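Side-chain contacts in oligogalacturonate lyase (Vibrio parahaemolyticus RIMD 2210633, PDB 3C5M), which probably cleaves oligogalacturonides, the short fragments of pectin, by beta-elimination, using a manganese site carried by a seven-bladed beta-propeller: residues A[268-271]-A[272-275]; A[336-339]-A[340-344]; A[14-17]-A[18-21]. All blocks are in the same frame, centred on the assembly; numbering follows the deposited sequence.

Contact 1: residues A[268-271]-A[272-275]; sequences KANP and ETLE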
ATOM      1  N   LYS A 268     -15.970  -8.906   2.348  1.00 50.47           N
ATOM      2  CA  LYS A 268     -16.121  -7.593   2.975  1.00 47.54           C
ATOM      3  C   LYS A 268     -16.600  -7.822   4.402  1.00 44.82           C
ATOM      4  O   LYS A 268     -17.592  -8.507   4.623  1.00 46.93           O
ATOM      5  CB  LYS A 268     -17.153  -6.734   2.233  1.00 57.80           C
ATOM      6  CG  LYS A 268     -16.625  -5.957   1.030  1.00 62.41           C
ATOM      7  CD  LYS A 268     -17.711  -5.050   0.424  1.00 62.94           C
ATOM      8  CE  LYS A 268     -17.182  -4.248  -0.772  1.00 59.44           C
ATOM      9  NZ  LYS A 268     -18.260  -3.524  -1.504  1.00 55.35           N
ATOM     10  N   ALA A 269     -15.889  -7.248   5.368  1.00 46.00           N
ATOM     11  CA  ALA A 269     -16.254  -7.387   6.773  1.00 44.09           C
ATOM     12  C   ALA A 269     -16.727  -6.048   7.339  1.00 45.41           C
ATOM     13  O   ALA A 269     -16.062  -5.033   7.173  1.00 47.48           O
ATOM     14  CB  ALA A 269     -15.064  -7.886   7.566  1.00 38.34           C
ATOM     15  N   ASN A 270     -17.876  -6.049   8.010  1.00 46.05           N
ATOM     16  CA  ASN A 270     -18.423  -4.836   8.616  1.00 48.36           C
ATOM     17  C   ASN A 270     -17.620  -4.513   9.882  1.00 49.48           C
ATOM     18  O   ASN A 270     -17.610  -5.309  10.814  1.00 56.25           O
ATOM     19  CB  ASN A 270     -19.889  -5.067   8.978  1.00 53.88           C
ATOM     20  CG  ASN A 270     -20.562  -3.822   9.510  1.00 51.39           C
ATOM     21  OD1 ASN A 270     -20.114  -3.228  10.490  1.00 53.92           O
ATOM     22  ND2 ASN A 270     -21.650  -3.421   8.867  1.00 56.27           N
ATOM     23  N   PRO A 271     -16.951  -3.342   9.939  1.00 50.15           N
ATOM     24  CA  PRO A 271     -16.147  -2.943  11.104  1.00 50.81           C
ATOM     25  C   PRO A 271     -16.901  -2.840  12.432  1.00 58.50           C
ATOM     26  O   PRO A 271     -16.321  -3.046  13.506  1.00 54.68           O
ATOM     27  CB  PRO A 271     -15.546  -1.613  10.664  1.00 41.29           C
ATOM     28  CG  PRO A 271     -16.577  -1.071   9.747  1.00 50.32           C
ATOM     29  CD  PRO A 271     -16.964  -2.268   8.930  1.00 50.87           C
ATOM     30  N   GLU A 272     -18.192  -2.526  12.350  1.00 65.51           N
ATOM     31  CA  GLU A 272     -19.038  -2.389  13.532  1.00 67.03           C
ATOM     32  C   GLU A 272     -19.751  -3.699  13.890  1.00 66.31           C
ATOM     33  O   GLU A 272     -19.592  -4.218  14.992  1.00 65.00           O
ATOM     34  CB  GLU A 272     -20.063  -1.268  13.305  1.00 71.22           C
ATOM     35  CG  GLU A 272     -19.458   0.139  13.277  1.00 76.43           C
ATOM     36  CD  GLU A 272     -18.889   0.562  14.626  1.00 87.56           C
ATOM     37  OE1 GLU A 272     -19.677   0.734  15.583  1.00 94.71           O
ATOM     38  OE2 GLU A 272     -17.652   0.714  14.740  1.00 88.35           O
ATOM     39  N   THR A 273     -20.524  -4.231  12.948  1.00 67.89           N
ATOM     40  CA  THR A 273     -21.269  -5.472  13.139  1.00 67.39           C
ATOM     41  C   THR A 273     -20.369  -6.704  13.228  1.00 68.32           C
ATOM     42  O   THR A 273     -20.766  -7.737  13.766  1.00 70.78           O
ATOM     43  CB  THR A 273     -22.252  -5.687  11.981  1.00 63.12           C
ATOM     44  OG1 THR A 273     -23.129  -4.565  11.898  1.00 78.11           O
ATOM     45  CG2 THR A 273     -23.068  -6.935  12.190  1.00 74.72           C
ATOM     46  N   LEU A 274     -19.154  -6.581  12.704  1.00 66.76           N
ATOM     47  CA  LEU A 274     -18.185  -7.674  12.683  1.00 63.01           C
ATOM     48  C   LEU A 274     -18.744  -8.900  11.973  1.00 63.31           C
ATOM     49  O   LEU A 274     -18.428 -10.033  12.320  1.00 61.96           O
ATOM     50  CB  LEU A 274     -17.729  -8.050  14.098  1.00 66.77           C
ATOM     51  CG  LEU A 274     -16.530  -7.291  14.695  1.00 73.47           C
ATOM     52  CD1 LEU A 274     -16.905  -5.844  15.005  1.00 75.36           C
ATOM     53  CD2 LEU A 274     -16.073  -8.001  15.969  1.00 72.45           C
ATOM     54  N   GLU A 275     -19.571  -8.664  10.964  1.00 57.96           N
ATOM     55  CA  GLU A 275     -20.143  -9.756  10.206  1.00 62.51           C
ATOM     56  C   GLU A 275     -19.566  -9.751   8.796  1.00 65.21           C
ATOM     57  O   GLU A 275     -19.675  -8.761   8.073  1.00 68.86           O
ATOM     58  CB  GLU A 275     -21.653  -9.613  10.143  1.00 68.07           C
ATOM     59  CG  GLU A 275     -22.117  -8.432   9.352  1.00 77.94           C
ATOM     60  CD  GLU A 275     -23.443  -8.701   8.697  1.00 84.40           C
ATOM     61  OE1 GLU A 275     -24.444  -8.857   9.425  1.00 88.81           O
ATOM     62  OE2 GLU A 275     -23.477  -8.779   7.452  1.00 93.45           O
TER

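Contact 2: residues A[336-339]-A[340-344]; sequences CKHS and TSWDV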
ATOM      1  N   CYS A 336      -5.886  -3.634 -19.083  1.00 45.99           N
ATOM      2  CA  CYS A 336      -4.819  -3.521 -20.044  1.00 40.55           C
ATOM      3  C   CYS A 336      -3.795  -4.500 -19.552  1.00 38.12           C
ATOM      4  O   CYS A 336      -4.103  -5.385 -18.752  1.00 35.00           O
ATOM      5  CB  CYS A 336      -4.236  -2.105 -20.075  1.00 38.74           C
ATOM      6  SG  CYS A 336      -3.331  -1.636 -18.591  1.00 41.00           S
ATOM      7  N   LYS A 337      -2.568  -4.330 -20.008  1.00 38.57           N
ATOM      8  CA  LYS A 337      -1.514  -5.242 -19.633  1.00 40.07           C
ATOM      9  C   LYS A 337      -0.375  -4.486 -18.959  1.00 36.17           C
ATOM     10  O   LYS A 337       0.018  -3.428 -19.427  1.00 40.41           O
ATOM     11  CB  LYS A 337      -1.054  -5.962 -20.906  1.00 38.35           C
ATOM     12  CG  LYS A 337      -0.203  -7.182 -20.693  1.00 48.12           C
ATOM     13  CD  LYS A 337      -0.195  -8.103 -21.920  1.00 49.64           C
ATOM     14  CE  LYS A 337       0.410  -7.449 -23.168  1.00 53.33           C
ATOM     15  NZ  LYS A 337      -0.557  -6.563 -23.881  1.00 45.03           N
ATOM     16  N   HIS A 338       0.127  -5.012 -17.842  1.00 36.95           N
ATOM     17  CA  HIS A 338       1.237  -4.375 -17.136  1.00 42.79           C
ATOM     18  C   HIS A 338       2.556  -5.053 -17.486  1.00 40.22           C
ATOM     19  O   HIS A 338       3.607  -4.424 -17.449  1.00 42.40           O
ATOM     20  CB  HIS A 338       1.011  -4.381 -15.604  1.00 44.18           C
ATOM     21  CG  HIS A 338       1.003  -5.744 -14.978  1.00 42.95           C
ATOM     22  ND1 HIS A 338       2.129  -6.538 -14.894  1.00 39.86           N
ATOM     23  CD2 HIS A 338       0.004  -6.448 -14.392  1.00 40.84           C
ATOM     24  CE1 HIS A 338       1.822  -7.671 -14.283  1.00 34.31           C
ATOM     25  NE2 HIS A 338       0.539  -7.642 -13.968  1.00 26.31           N
ATOM     26  N   SER A 339       2.490  -6.336 -17.833  1.00 43.85           N
ATOM     27  CA  SER A 339       3.674  -7.110 -18.222  1.00 48.24           C
ATOM     28  C   SER A 339       4.908  -6.764 -17.409  1.00 46.12           C
ATOM     29  O   SER A 339       5.891  -6.258 -17.949  1.00 43.26           O
ATOM     30  CB  SER A 339       3.996  -6.892 -19.708  1.00 43.96           C
ATOM     31  OG  SER A 339       2.959  -7.374 -20.548  1.00 43.14           O
ATOM     32  N   THR A 340       4.870  -7.044 -16.116  1.00 43.00           N
ATOM     33  CA  THR A 340       6.013  -6.734 -15.284  1.00 46.41           C
ATOM     34  C   THR A 340       6.809  -8.000 -14.983  1.00 47.03           C
ATOM     35  O   THR A 340       6.244  -9.087 -14.874  1.00 45.92           O
ATOM     36  CB  THR A 340       5.570  -6.077 -13.953  1.00 47.03           C
ATOM     37  OG1 THR A 340       6.719  -5.593 -13.245  1.00 45.19           O
ATOM     38  CG2 THR A 340       4.834  -7.084 -13.074  1.00 36.92           C
ATOM     39  N   SER A 341       8.123  -7.850 -14.876  1.00 47.83           N
ATOM     40  CA  SER A 341       9.027  -8.954 -14.558  1.00 55.16           C
ATOM     41  C   SER A 341       9.198  -8.869 -13.060  1.00 54.53           C
ATOM     42  O   SER A 341      10.033  -8.104 -12.589  1.00 61.37           O
ATOM     43  CB  SER A 341      10.394  -8.716 -15.190  1.00 65.21           C
ATOM     44  OG  SER A 341      11.042  -7.604 -14.565  1.00 54.79           O
ATOM     45  N   TRP A 342       8.434  -9.643 -12.307  1.00 42.81           N
ATOM     46  CA  TRP A 342       8.524  -9.567 -10.856  1.00 48.07           C
ATOM     47  C   TRP A 342       9.917  -9.768 -10.250  1.00 53.72           C
ATOM     48  O   TRP A 342      10.052 -10.323  -9.160  1.00 60.63           O
ATOM     49  CB  TRP A 342       7.542 -10.553 -10.246  1.00 42.16           C
ATOM     50  CG  TRP A 342       6.174 -10.399 -10.810  1.00 44.30           C
ATOM     51  CD1 TRP A 342       5.741 -10.808 -12.039  1.00 47.33           C
ATOM     52  CD2 TRP A 342       5.051  -9.795 -10.167  1.00 44.15           C
ATOM     53  NE1 TRP A 342       4.411 -10.500 -12.198  1.00 40.78           N
ATOM     54  CE2 TRP A 342       3.964  -9.878 -11.065  1.00 36.28           C
ATOM     55  CE3 TRP A 342       4.856  -9.190  -8.916  1.00 40.34           C
ATOM     56  CZ2 TRP A 342       2.700  -9.384 -10.752  1.00 45.33           C
ATOM     57  CZ3 TRP A 342       3.600  -8.697  -8.604  1.00 41.35           C
ATOM     58  CH2 TRP A 342       2.534  -8.798  -9.521  1.00 42.50           C
ATOM     59  N   ASP A 343      10.946  -9.295 -10.946  1.00 54.97           N
ATOM     60  CA  ASP A 343      12.329  -9.418 -10.494  1.00 52.87           C
ATOM     61  C   ASP A 343      12.618  -8.559  -9.277  1.00 47.29           C
ATOM     62  O   ASP A 343      11.904  -7.607  -8.988  1.00 52.42           O
ATOM     63  CB  ASP A 343      13.279  -9.016 -11.623  1.00 62.11           C
ATOM     64  CG  ASP A 343      13.240  -9.978 -12.791  1.00 65.16           C
ATOM     65  OD1 ASP A 343      13.845  -9.651 -13.832  1.00 66.63           O
ATOM     66  OD2 ASP A 343      12.616 -11.056 -12.663  1.00 73.77           O
ATOM     67  N   VAL A 344      13.677  -8.907  -8.563  1.00 45.85           N
ATOM     68  CA  VAL A 344      14.065  -8.150  -7.391  1.00 50.06           C
ATOM     69  C   VAL A 344      15.275  -7.301  -7.733  1.00 52.11           C
ATOM     70  O   VAL A 344      16.357  -7.821  -7.981  1.00 60.47           O
ATOM     71  CB  VAL A 344      14.411  -9.075  -6.216  1.00 47.37           C
ATOM     72  CG1 VAL A 344      13.162  -9.802  -5.749  1.00 47.08           C
ATOM     73  CG2 VAL A 344      15.460 -10.079  -6.645  1.00 62.78           C
TER

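Contact 3: residues A[14-17]-A[18-21]; sequences FVDS and DTQV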
ATOM      1  N   PHE A  14       0.263   4.993 -25.330  1.00 38.78           N
ATOM      2  CA  PHE A  14       0.184   3.917 -26.311  1.00 41.77           C
ATOM      3  C   PHE A  14      -1.081   3.086 -26.102  1.00 41.46           C
ATOM      4  O   PHE A  14      -1.738   3.189 -25.073  1.00 48.39           O
ATOM      5  CB  PHE A  14       1.437   3.025 -26.245  1.00 31.03           C
ATOM      6  CG  PHE A  14       1.635   2.335 -24.925  1.00 31.98           C
ATOM      7  CD1 PHE A  14       2.170   3.018 -23.836  1.00 33.01           C
ATOM      8  CD2 PHE A  14       1.268   1.002 -24.765  1.00 37.80           C
ATOM      9  CE1 PHE A  14       2.335   2.383 -22.603  1.00 29.15           C
ATOM     10  CE2 PHE A  14       1.428   0.351 -23.531  1.00 32.93           C
ATOM     11  CZ  PHE A  14       1.962   1.045 -22.452  1.00 27.49           C
ATOM     12  N   VAL A  15      -1.432   2.276 -27.091  1.00 45.08           N
ATOM     13  CA  VAL A  15      -2.624   1.450 -26.988  1.00 40.93           C
ATOM     14  C   VAL A  15      -2.249   0.007 -26.727  1.00 38.17           C
ATOM     15  O   VAL A  15      -1.389  -0.547 -27.404  1.00 46.08           O
ATOM     16  CB  VAL A  15      -3.452   1.537 -28.280  1.00 41.30           C
ATOM     17  CG1 VAL A  15      -4.690   0.669 -28.178  1.00 45.38           C
ATOM     18  CG2 VAL A  15      -3.832   2.984 -28.546  1.00 38.65           C
ATOM     19  N   ASP A  16      -2.889  -0.602 -25.737  1.00 43.50           N
ATOM     20  CA  ASP A  16      -2.596  -1.988 -25.412  1.00 49.39           C
ATOM     21  C   ASP A  16      -3.025  -2.872 -26.577  1.00 53.37           C
ATOM     22  O   ASP A  16      -4.155  -2.766 -27.067  1.00 51.81           O
ATOM     23  CB  ASP A  16      -3.331  -2.395 -24.138  1.00 53.95           C
ATOM     24  CG  ASP A  16      -2.907  -3.748 -23.637  1.00 51.75           C
ATOM     25  OD1 ASP A  16      -3.365  -4.758 -24.203  1.00 53.46           O
ATOM     26  OD2 ASP A  16      -2.100  -3.798 -22.684  1.00 63.70           O
ATOM     27  N   SER A  17      -2.116  -3.738 -27.017  1.00 52.25           N
ATOM     28  CA  SER A  17      -2.373  -4.634 -28.143  1.00 56.70           C
ATOM     29  C   SER A  17      -3.496  -5.660 -27.957  1.00 57.21           C
ATOM     30  O   SER A  17      -4.027  -6.172 -28.944  1.00 63.48           O
ATOM     31  CB  SER A  17      -1.087  -5.366 -28.525  1.00 47.51           C
ATOM     32  OG  SER A  17      -0.601  -6.107 -27.430  1.00 41.75           O
ATOM     33  N   ASP A  18      -3.864  -5.955 -26.709  1.00 58.24           N
ATOM     34  CA  ASP A  18      -4.915  -6.938 -26.437  1.00 54.64           C
ATOM     35  C   ASP A  18      -6.270  -6.370 -26.021  1.00 53.42           C
ATOM     36  O   ASP A  18      -7.295  -7.023 -26.218  1.00 54.65           O
ATOM     37  CB  ASP A  18      -4.459  -7.941 -25.363  1.00 61.29           C
ATOM     38  CG  ASP A  18      -3.287  -8.817 -25.818  1.00 73.75           C
ATOM     39  OD1 ASP A  18      -3.005  -9.836 -25.142  1.00 68.14           O
ATOM     40  OD2 ASP A  18      -2.643  -8.487 -26.844  1.00 83.22           O
ATOM     41  N   THR A  19      -6.288  -5.166 -25.457  1.00 54.14           N
ATOM     42  CA  THR A  19      -7.544  -4.578 -24.999  1.00 47.85           C
ATOM     43  C   THR A  19      -7.879  -3.251 -25.654  1.00 47.19           C
ATOM     44  O   THR A  19      -8.987  -2.727 -25.486  1.00 47.40           O
ATOM     45  CB  THR A  19      -7.506  -4.356 -23.488  1.00 48.94           C
ATOM     46  OG1 THR A  19      -6.415  -3.484 -23.178  1.00 46.59           O
ATOM     47  CG2 THR A  19      -7.319  -5.674 -22.753  1.00 38.15           C
ATOM     48  N   GLN A  20      -6.911  -2.716 -26.395  1.00 51.03           N
ATOM     49  CA  GLN A  20      -7.055  -1.434 -27.088  1.00 49.03           C
ATOM     50  C   GLN A  20      -7.126  -0.273 -26.101  1.00 50.20           C
ATOM     51  O   GLN A  20      -7.213   0.890 -26.503  1.00 61.34           O
ATOM     52  CB  GLN A  20      -8.307  -1.429 -27.981  1.00 44.55           C
ATOM     53  CG  GLN A  20      -8.108  -2.007 -29.383  1.00 41.27           C
ATOM     54  CD  GLN A  20      -7.486  -3.395 -29.373  1.00 45.32           C
ATOM     55  OE1 GLN A  20      -6.379  -3.594 -29.889  1.00 48.03           O
ATOM     56  NE2 GLN A  20      -8.190  -4.361 -28.781  1.00 31.67           N
ATOM     57  N   VAL A  21      -7.081  -0.582 -24.808  1.00 48.06           N
ATOM     58  CA  VAL A  21      -7.154   0.458 -23.790  1.00 44.36           C
ATOM     59  C   VAL A  21      -5.927   1.366 -23.833  1.00 41.95           C
ATOM     60  O   VAL A  21      -4.807   0.905 -24.067  1.00 37.94           O
ATOM     61  CB  VAL A  21      -7.291  -0.157 -22.390  1.00 41.22           C
ATOM     62  CG1 VAL A  21      -7.230   0.933 -21.346  1.00 42.09           C
ATOM     63  CG2 VAL A  21      -8.597  -0.916 -22.286  1.00 27.56           C
TER

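Contact 1: residues A[268-271]-A[272-275]
Asn270 and Glu275 face each other where the chain turns back at the end of strand 264-269, the end-to-end directions of 268-271 and 272-275 being 143° apart. The amide Asn270 N points almost straight at Glu275 O (3.3 Å, N-H...O angle 172°), while Leu274 N makes a weak bond to Asn270 O that spans five residues. Leu274 has positive phi and psi, and this left-handed conformation brings the chain round to its returning course.

Inside the bend the carboxamide of Asn270 gathers two backbone amides. Its CG swings away from the backbone N (chi1 -175°) and OD1 takes Glu272 N at 2.8 Å, within the carbonyl plane, and Thr273 N at 2.7 Å, from above that plane. The bond from Glu272 N closes an Asx turn. Thr273 CB lies 3.5 Å from Asn270 CG, the two side chains slanting across one another, and Leu274 CD1 reaches back to Pro271 O.

The turn is the loop of a beta-hairpin joining 264-269 and 276-281, the third and fourth strands of the blade. Pro271 and Glu272 touch Arg196 of strand 190-196, in the sheet of another blade.

Contact 2: residues A[336-339]-A[340-344]
His338 and Thr340 are joined by one weak hydrogen bond, from Thr340 N to His338 ND1 at 3.0 Å, with an N-H...N angle of 131°. The donor sits at the edge of the imidazole, in its plane. The other nitrogen, NE2, bonds to the carbonyl of Gly301, so both ring nitrogens have partners, an arrangement that should favour this ring orientation. A chi1 of 65° places the imidazole between its own backbone N and carbonyl carbon, which turns it forward over the residues that follow. Thr340 OG1 has its main partner elsewhere, at the carbonyl oxygen of Thr352.

The apolar contacts centre on the methyl of Thr340. CG2 approaches His338 CE1 to 3.3 Å and also lies against one face of the Trp342 indole, 3.5 Å above its plane and shifted toward the rim. The methyl thus touches both aromatic side chains.

The rings themselves meet obliquely. Trp342 CZ2 is 4.0 Å from His338 CE1, and the planes of the imidazole and the six-membered ring are turned 85° apart.

Because a carbonyl oxygen can only accept, NE2 of His338 is expected to carry the proton toward Gly301 O, which is consistent with ND1 accepting, weakly, from Thr340 N. Trp342 stands edge-to-face with the manganese ligand His353 and touches His287, another ligand, which makes it a second-shell residue of the metal site.

Contact 3: residues A[14-17]-A[18-21]
With chi1 at -171°, Asp16 extends its carboxylate away from its own amide and into the turn, and Thr19, with chi1 at 59°, folds its hydroxyl back so that OG1 lies 3.4 Å from Asp16 CB. Asp16 OD1 then collects two backbone amides, Asp18 N at 2.8 Å and Thr19 N at 3.2 Å. Both reach it on the anti side but from opposite faces of the carboxylate plane, each 26° out of it. Two N-H groups gathered on one oxygen would be expected to stabilise its negative charge, with Lys337 at long range as a weak ion-pair partner.

The main chain closes around this group. Gln20 N bonds to Asp16 O (2.8 Å) and Asp16 N to Val21 O (3.0 Å), the latter nearly linear. Ser17 OG gives its proton to Asp18 OD2 at 3.2 Å, coming from above that carboxylate. Val15 CG1 packs over the carbonyl of Gln20. Thr19 OG1 hydrogen-bonds to the carbonyl of Leu335, fastening the turn to strand 334-337, and more weakly accepts Val21 N.

The bond from Asp18 N closes an Asx turn, set here in a tight beta-hairpin loop in which Gln20 has a positive phi. The hairpin joins the edge strand 12-15 and its neighbour 22-25 in a five-stranded propeller sheet.

In the fold
From the N terminus, contact 3 comes first, turning strand 12-15 into strand 22-25. Strand 22-25 pairs with the C-terminal strand 376-381, whose other neighbour is 364-369, so one sheet combines N-terminal strands with C-terminal ones and closes the ring, as is common in beta-propellers. Contact 1 follows much later as the turn between strands 264-269 and 276-281. Contact 2 then carries the chain out of strand 334-337 toward strand 357-358 and the manganese site. The three lie in series, none enclosing or crossing another. Contact 1 stands apart, its centre 34 Å from that of contact 2, whereas contacts 2 and 3 touch: Lys337 NZ forms a long, weak ion pair with Asp16 OD1, joining neighbouring blades.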